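Local coordinates for protein possible prolidase (Bifidobacterium longum NCC2705, PDB 2P9B) that probably hydrolyses non-peptide carbon-nitrogen bonds as an amidohydrolase family member, though a prolidase role is also possible, at residues Val11-Leu16 / Val38-Arg43; Ser400-Val405 / Val423-His428. One frame throughout, in Å; residues are numbered along the deposited sequence.

Contact 1: residues Val11-Leu16 / Val38-Arg43; sequences VEPFAL and VGADGR
V38 and F14 form an antiparallel hydrogen-bonded pair. V38 N gives a nearly straight bond to F14 O at 2.8 Å. F14 N returns one to V38 O at 3.1 Å, more bent but in the carbonyl plane. V38 CB sits over one face of the ring, 3.8 Å from the F14 centroid, in a CH-pi contact. V38 CG2 touches the ring at F14 CZ, 3.4 Å away. F14 CG lies between its own backbone N and carbonyl carbon (chi1 65°), which lays the ring alongside V38. With an alanine here V38 CB has no CH-pi face, and a gap would probably open between V38 and L62. G39 starts a type I turn that ends at G42, in the beta hairpin joining strands 34-38 and 44-49. G39 O accepts from G42 N, and G39 N bonds to R43 O. P13 CB packs on the backbone between G39 and A40. A40 O lies 3.3 Å from V11 CB. D41 OD1 accepts from R43 N in an Asx turn. G42 N faces V11 CG1. The F14-V38 bonds set the register at this end of the strands, and L16 with I36 continues it. V11 and P13 add packing but no hydrogen bond across the contact.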
ATOM      1  N   VAL A  11      -7.234  24.991  -2.517  1.00 37.55           N
ATOM      2  CA  VAL A  11      -8.359  24.064  -2.527  1.00 34.16           C
ATOM      3  C   VAL A  11      -9.671  24.830  -2.655  1.00 31.87           C
ATOM      4  O   VAL A  11     -10.076  25.545  -1.740  1.00 31.75           O
ATOM      5  CB  VAL A  11      -8.429  23.221  -1.239  1.00 34.68           C
ATOM      6  CG1 VAL A  11      -9.651  22.322  -1.281  1.00 33.43           C
ATOM      7  CG2 VAL A  11      -7.171  22.393  -1.087  1.00 34.58           C
ATOM      8  N   GLU A  12     -10.326  24.681  -3.797  1.00 29.48           N
ATOM      9  CA  GLU A  12     -11.597  25.348  -4.028  1.00 27.68           C
ATOM     10  C   GLU A  12     -12.707  24.410  -3.575  1.00 24.86           C
ATOM     11  O   GLU A  12     -12.808  23.279  -4.050  1.00 24.79           O
ATOM     12  CB  GLU A  12     -11.751  25.684  -5.511  1.00 31.09           C
ATOM     13  CG  GLU A  12     -10.673  26.625  -6.034  1.00 36.19           C
ATOM     14  CD  GLU A  12     -10.858  26.975  -7.499  1.00 39.59           C
ATOM     15  OE1 GLU A  12     -10.847  26.049  -8.339  1.00 42.71           O
ATOM     16  OE2 GLU A  12     -11.016  28.175  -7.809  1.00 41.74           O
ATOM     17  N   PRO A  13     -13.553  24.866  -2.640  1.00 22.72           N
ATOM     18  CA  PRO A  13     -14.649  24.026  -2.144  1.00 20.71           C
ATOM     19  C   PRO A  13     -15.582  23.576  -3.259  1.00 19.77           C
ATOM     20  O   PRO A  13     -15.817  24.312  -4.217  1.00 20.51           O
ATOM     21  CB  PRO A  13     -15.338  24.927  -1.121  1.00 20.55           C
ATOM     22  CG  PRO A  13     -15.082  26.304  -1.656  1.00 22.97           C
ATOM     23  CD  PRO A  13     -13.638  26.226  -2.080  1.00 21.69           C
ATOM     24  N   PHE A  14     -16.110  22.363  -3.132  1.00 18.49           N
ATOM     25  CA  PHE A  14     -17.009  21.827  -4.146  1.00 18.14           C
ATOM     26  C   PHE A  14     -17.945  20.771  -3.578  1.00 17.91           C
ATOM     27  O   PHE A  14     -17.824  20.366  -2.424  1.00 18.96           O
ATOM     28  CB  PHE A  14     -16.190  21.215  -5.285  1.00 19.25           C
ATOM     29  CG  PHE A  14     -15.382  20.010  -4.874  1.00 21.07           C
ATOM     30  CD1 PHE A  14     -15.934  18.732  -4.920  1.00 22.43           C
ATOM     31  CD2 PHE A  14     -14.071  20.158  -4.425  1.00 21.04           C
ATOM     32  CE1 PHE A  14     -15.190  17.615  -4.529  1.00 23.17           C
ATOM     33  CE2 PHE A  14     -13.319  19.053  -4.033  1.00 22.51           C
ATOM     34  CZ  PHE A  14     -13.877  17.780  -4.084  1.00 22.51           C
ATOM     35  N   ALA A  15     -18.882  20.328  -4.405  1.00 18.23           N
ATOM     36  CA  ALA A  15     -19.822  19.298  -4.000  1.00 19.47           C
ATOM     37  C   ALA A  15     -20.006  18.329  -5.157  1.00 18.83           C
ATOM     38  O   ALA A  15     -20.279  18.744  -6.284  1.00 21.62           O
ATOM     39  CB  ALA A  15     -21.160  19.921  -3.616  1.00 19.72           C
ATOM     40  N   LEU A  16     -19.826  17.044  -4.879  1.00 16.97           N
ATOM     41  CA  LEU A  16     -20.000  16.004  -5.887  1.00 16.67           C
ATOM     42  C   LEU A  16     -21.369  15.410  -5.603  1.00 16.17           C
ATOM     43  O   LEU A  16     -21.558  14.771  -4.570  1.00 16.64           O
ATOM     44  CB  LEU A  16     -18.925  14.925  -5.735  1.00 16.88           C
ATOM     45  CG  LEU A  16     -19.073  13.685  -6.625  1.00 19.42           C
ATOM     46  CD1 LEU A  16     -18.923  14.069  -8.087  1.00 21.78           C
ATOM     47  CD2 LEU A  16     -18.014  12.657  -6.227  1.00 21.49           C
ATOM     48  N   VAL A  38     -17.100  19.086  -0.058  1.00 15.50           N
ATOM     49  CA  VAL A  38     -15.725  19.287   0.391  1.00 16.50           C
ATOM     50  C   VAL A  38     -15.432  20.760   0.665  1.00 16.23           C
ATOM     51  O   VAL A  38     -15.696  21.623  -0.173  1.00 17.14           O
ATOM     52  CB  VAL A  38     -14.727  18.753  -0.663  1.00 15.16           C
ATOM     53  CG1 VAL A  38     -13.299  18.973  -0.194  1.00 15.83           C
ATOM     54  CG2 VAL A  38     -14.985  17.265  -0.913  1.00 17.82           C
ATOM     55  N   GLY A  39     -14.880  21.036   1.845  1.00 17.71           N
ATOM     56  CA  GLY A  39     -14.565  22.404   2.226  1.00 18.08           C
ATOM     57  C   GLY A  39     -13.260  22.938   1.667  1.00 19.35           C
ATOM     58  O   GLY A  39     -12.506  22.212   1.019  1.00 18.63           O
ATOM     59  N   ALA A  40     -12.989  24.214   1.927  1.00 19.62           N
ATOM     60  CA  ALA A  40     -11.775  24.861   1.443  1.00 20.78           C
ATOM     61  C   ALA A  40     -10.532  24.291   2.111  1.00 19.90           C
ATOM     62  O   ALA A  40      -9.418  24.472   1.616  1.00 22.58           O
ATOM     63  CB  ALA A  40     -11.851  26.372   1.678  1.00 21.28           C
ATOM     64  N   ASP A  41     -10.722  23.604   3.233  1.00 20.18           N
ATOM     65  CA  ASP A  41      -9.602  23.000   3.943  1.00 20.51           C
ATOM     66  C   ASP A  41      -9.275  21.608   3.400  1.00 19.39           C
ATOM     67  O   ASP A  41      -8.413  20.914   3.936  1.00 18.06           O
ATOM     68  CB  ASP A  41      -9.893  22.919   5.445  1.00 22.55           C
ATOM     69  CG  ASP A  41     -11.124  22.095   5.766  1.00 24.68           C
ATOM     70  OD1 ASP A  41     -11.809  21.633   4.829  1.00 24.29           O
ATOM     71  OD2 ASP A  41     -11.410  21.917   6.972  1.00 27.22           O
ATOM     72  N   GLY A  42      -9.969  21.208   2.338  1.00 17.63           N
ATOM     73  CA  GLY A  42      -9.716  19.908   1.733  1.00 16.60           C
ATOM     74  C   GLY A  42     -10.310  18.723   2.475  1.00 15.91           C
ATOM     75  O   GLY A  42      -9.986  17.568   2.182  1.00 16.49           O
ATOM     76  N   ARG A  43     -11.180  19.008   3.436  1.00 14.79           N
ATOM     77  CA  ARG A  43     -11.831  17.971   4.222  1.00 15.90           C
ATOM     78  C   ARG A  43     -13.306  17.839   3.872  1.00 15.27           C
ATOM     79  O   ARG A  43     -13.945  18.792   3.421  1.00 16.50           O
ATOM     80  CB  ARG A  43     -11.689  18.271   5.714  1.00 18.64           C
ATOM     81  CG  ARG A  43     -10.255  18.213   6.201  1.00 23.79           C
ATOM     82  CD  ARG A  43     -10.152  18.538   7.678  1.00 29.60           C
ATOM     83  NE  ARG A  43      -8.768  18.491   8.146  1.00 35.13           N
ATOM     84  CZ  ARG A  43      -8.017  17.392   8.156  1.00 39.05           C
ATOM     85  NH1 ARG A  43      -8.510  16.236   7.724  1.00 39.67           N
ATOM     86  NH2 ARG A  43      -6.770  17.448   8.601  1.00 40.93           N
TER

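Contact 2: residues Ser400-Val405 / Val423-His428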
ATOM      1  N   SER A 400      -9.969  13.722   5.305  1.00 11.74           N
ATOM      2  CA  SER A 400      -9.411  14.286   4.078  1.00 11.67           C
ATOM      3  C   SER A 400     -10.258  13.874   2.880  1.00 11.36           C
ATOM      4  O   SER A 400     -10.699  12.732   2.786  1.00 12.75           O
ATOM      5  CB  SER A 400      -7.973  13.783   3.895  1.00 11.70           C
ATOM      6  OG  SER A 400      -7.294  14.502   2.880  1.00 14.00           O
ATOM      7  N   ALA A 401     -10.481  14.801   1.961  1.00 10.62           N
ATOM      8  CA  ALA A 401     -11.280  14.496   0.785  1.00 11.12           C
ATOM      9  C   ALA A 401     -10.477  13.707  -0.252  1.00 11.68           C
ATOM     10  O   ALA A 401     -10.116  14.234  -1.302  1.00 12.32           O
ATOM     11  CB  ALA A 401     -11.828  15.785   0.169  1.00 11.75           C
ATOM     12  N   ASP A 402     -10.196  12.444   0.058  1.00 11.69           N
ATOM     13  CA  ASP A 402      -9.470  11.567  -0.853  1.00 11.47           C
ATOM     14  C   ASP A 402     -10.557  10.731  -1.514  1.00 11.80           C
ATOM     15  O   ASP A 402     -11.022   9.731  -0.947  1.00 13.21           O
ATOM     16  CB  ASP A 402      -8.499  10.666  -0.076  1.00 10.87           C
ATOM     17  CG  ASP A 402      -7.291  11.430   0.467  1.00 11.93           C
ATOM     18  OD1 ASP A 402      -6.691  12.215  -0.299  1.00 14.84           O
ATOM     19  OD2 ASP A 402      -6.935  11.233   1.650  1.00 12.45           O
ATOM     20  N   LEU A 403     -10.976  11.149  -2.707  1.00 12.33           N
ATOM     21  CA  LEU A 403     -12.058  10.465  -3.410  1.00 11.38           C
ATOM     22  C   LEU A 403     -11.648   9.834  -4.722  1.00 12.10           C
ATOM     23  O   LEU A 403     -10.852  10.391  -5.473  1.00 12.02           O
ATOM     24  CB  LEU A 403     -13.196  11.448  -3.704  1.00 13.61           C
ATOM     25  CG  LEU A 403     -13.543  12.517  -2.663  1.00 17.93           C
ATOM     26  CD1 LEU A 403     -14.779  13.292  -3.129  1.00 17.70           C
ATOM     27  CD2 LEU A 403     -13.797  11.885  -1.320  1.00 19.30           C
ATOM     28  N   LEU A 404     -12.213   8.669  -5.000  1.00 10.55           N
ATOM     29  CA  LEU A 404     -11.935   7.984  -6.248  1.00  9.95           C
ATOM     30  C   LEU A 404     -13.281   7.806  -6.940  1.00 10.56           C
ATOM     31  O   LEU A 404     -14.167   7.107  -6.438  1.00 11.53           O
ATOM     32  CB  LEU A 404     -11.277   6.629  -5.986  1.00 10.00           C
ATOM     33  CG  LEU A 404     -11.138   5.698  -7.196  1.00 10.94           C
ATOM     34  CD1 LEU A 404     -10.405   6.403  -8.331  1.00 10.97           C
ATOM     35  CD2 LEU A 404     -10.395   4.433  -6.764  1.00 11.59           C
ATOM     36  N   VAL A 405     -13.437   8.473  -8.078  1.00 10.88           N
ATOM     37  CA  VAL A 405     -14.681   8.405  -8.841  1.00 11.38           C
ATOM     38  C   VAL A 405     -14.525   7.397  -9.972  1.00 11.86           C
ATOM     39  O   VAL A 405     -13.589   7.482 -10.770  1.00 12.63           O
ATOM     40  CB  VAL A 405     -15.042   9.790  -9.409  1.00 10.97           C
ATOM     41  CG1 VAL A 405     -16.418   9.746 -10.057  1.00 11.33           C
ATOM     42  CG2 VAL A 405     -15.014  10.829  -8.285  1.00 12.19           C
ATOM     43  N   VAL A 423      -9.874  11.449  -9.889  1.00 11.58           N
ATOM     44  CA  VAL A 423      -9.231  11.209  -8.603  1.00 10.52           C
ATOM     45  C   VAL A 423      -9.101  12.554  -7.898  1.00 11.54           C
ATOM     46  O   VAL A 423      -8.727  13.545  -8.514  1.00 13.29           O
ATOM     47  CB  VAL A 423      -7.823  10.619  -8.772  1.00 11.09           C
ATOM     48  CG1 VAL A 423      -7.234  10.269  -7.402  1.00 10.96           C
ATOM     49  CG2 VAL A 423      -7.886   9.392  -9.652  1.00 10.34           C
ATOM     50  N   ILE A 424      -9.424  12.586  -6.614  1.00 10.36           N
ATOM     51  CA  ILE A 424      -9.325  13.814  -5.840  1.00 11.08           C
ATOM     52  C   ILE A 424      -8.438  13.490  -4.650  1.00 11.82           C
ATOM     53  O   ILE A 424      -8.699  12.535  -3.919  1.00 11.35           O
ATOM     54  CB  ILE A 424     -10.722  14.279  -5.363  1.00 11.73           C
ATOM     55  CG1 ILE A 424     -11.622  14.485  -6.582  1.00 15.08           C
ATOM     56  CG2 ILE A 424     -10.602  15.561  -4.541  1.00 12.11           C
ATOM     57  CD1 ILE A 424     -13.037  14.899  -6.265  1.00 17.57           C
ATOM     58  N   ALA A 425      -7.375  14.272  -4.475  1.00 10.89           N
ATOM     59  CA  ALA A 425      -6.440  14.053  -3.378  1.00 11.26           C
ATOM     60  C   ALA A 425      -6.516  15.211  -2.395  1.00 11.34           C
ATOM     61  O   ALA A 425      -6.210  16.348  -2.742  1.00 12.89           O
ATOM     62  CB  ALA A 425      -5.018  13.922  -3.922  1.00 12.13           C
ATOM     63  N   ALA A 426      -6.917  14.913  -1.164  1.00 11.69           N
ATOM     64  CA  ALA A 426      -7.040  15.946  -0.141  1.00 12.62           C
ATOM     65  C   ALA A 426      -7.778  17.174  -0.678  1.00 12.62           C
ATOM     66  O   ALA A 426      -7.367  18.312  -0.446  1.00 14.18           O
ATOM     67  CB  ALA A 426      -5.664  16.339   0.371  1.00 14.22           C
ATOM     68  N   GLY A 427      -8.863  16.934  -1.408  1.00 12.90           N
ATOM     69  CA  GLY A 427      -9.648  18.035  -1.944  1.00 13.40           C
ATOM     70  C   GLY A 427      -9.154  18.602  -3.263  1.00 14.01           C
ATOM     71  O   GLY A 427      -9.809  19.459  -3.852  1.00 16.34           O
ATOM     72  N   HIS A 428      -8.005  18.120  -3.729  1.00 13.87           N
ATOM     73  CA  HIS A 428      -7.414  18.587  -4.982  1.00 15.13           C
ATOM     74  C   HIS A 428      -7.743  17.658  -6.142  1.00 14.32           C
ATOM     75  O   HIS A 428      -7.192  16.563  -6.231  1.00 15.10           O
ATOM     76  CB  HIS A 428      -5.889  18.653  -4.859  1.00 19.12           C
ATOM     77  CG  HIS A 428      -5.390  19.673  -3.885  1.00 23.30           C
ATOM     78  ND1 HIS A 428      -5.372  21.023  -4.163  1.00 26.63           N
ATOM     79  CD2 HIS A 428      -4.848  19.537  -2.651  1.00 26.22           C
ATOM     80  CE1 HIS A 428      -4.838  21.674  -3.146  1.00 26.64           C
ATOM     81  NE2 HIS A 428      -4.510  20.796  -2.215  1.00 25.08           N
TER
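D402 and A401 hold the turn that follows strand 422-425. This type I' turn, A425 to H428, makes a tight beta hairpin with strand 428-429. D402 OD1 accepts from A426 N at 2.8 Å, and the donor stands above the carboxylate plane, 42° out of it. CG of D402 is anti to its carbonyl carbon (chi1 -72°), which brings OD1 back to the turn although CB points away. OD2 is taken by a salt bridge to R158 and a hydrogen bond with T392. The buried carboxylate is therefore met at both oxygens, and R158 would be expected to favour its charged form. A401 O accepts from G427 N at 3.0 Å, again from above the carbonyl plane. A425 and H428 close the turn with backbone bonds in both directions.

On the strand leading into the turn, I424 pairs antiparallel with L403 in the mixed sheet of this amidohydrolase. I424 N reaches L403 O at 2.9 Å, in the carbonyl plane. L403 N reaches I424 O at 2.9 Å, with a more bent hydrogen angle of 140°. I424 O also receives a CA-H...O contact from D402 CA. The CD1 atoms of L403 and I424 lie 3.9 Å apart. L404 and V423 are a non-hydrogen-bonded pair. The L404 backbone bonds instead to M70 of strand 68-78, and that of D402 to G72. The chemistry implies a turn held by one carboxylate oxygen and one backbone carbonyl, and tied through D402 to R158 and T392.

Contact 1 and contact 2 lie side by side, with centres 9 Å apart. The turn 39-42 meets the start of 400-405: G42 O and A401 N are 2.8 Å apart, a probable hydrogen bond. V38 CG1 packs on A401 CB at 3.5 Å. The 425-428 turn reaches the first segment of contact 1, where V11 CG2 lies 3.2 Å from H428 CE1 and F14 CE2 lies 3.5 Å from G427 O. Contact 1 belongs to the sheet of strands 14-17 and 34-38. Contact 2 lies in another sheet, where 403-406 pairs with strand 68-78. That strand includes H77, which, with H79 and D345, may form an empty metal site.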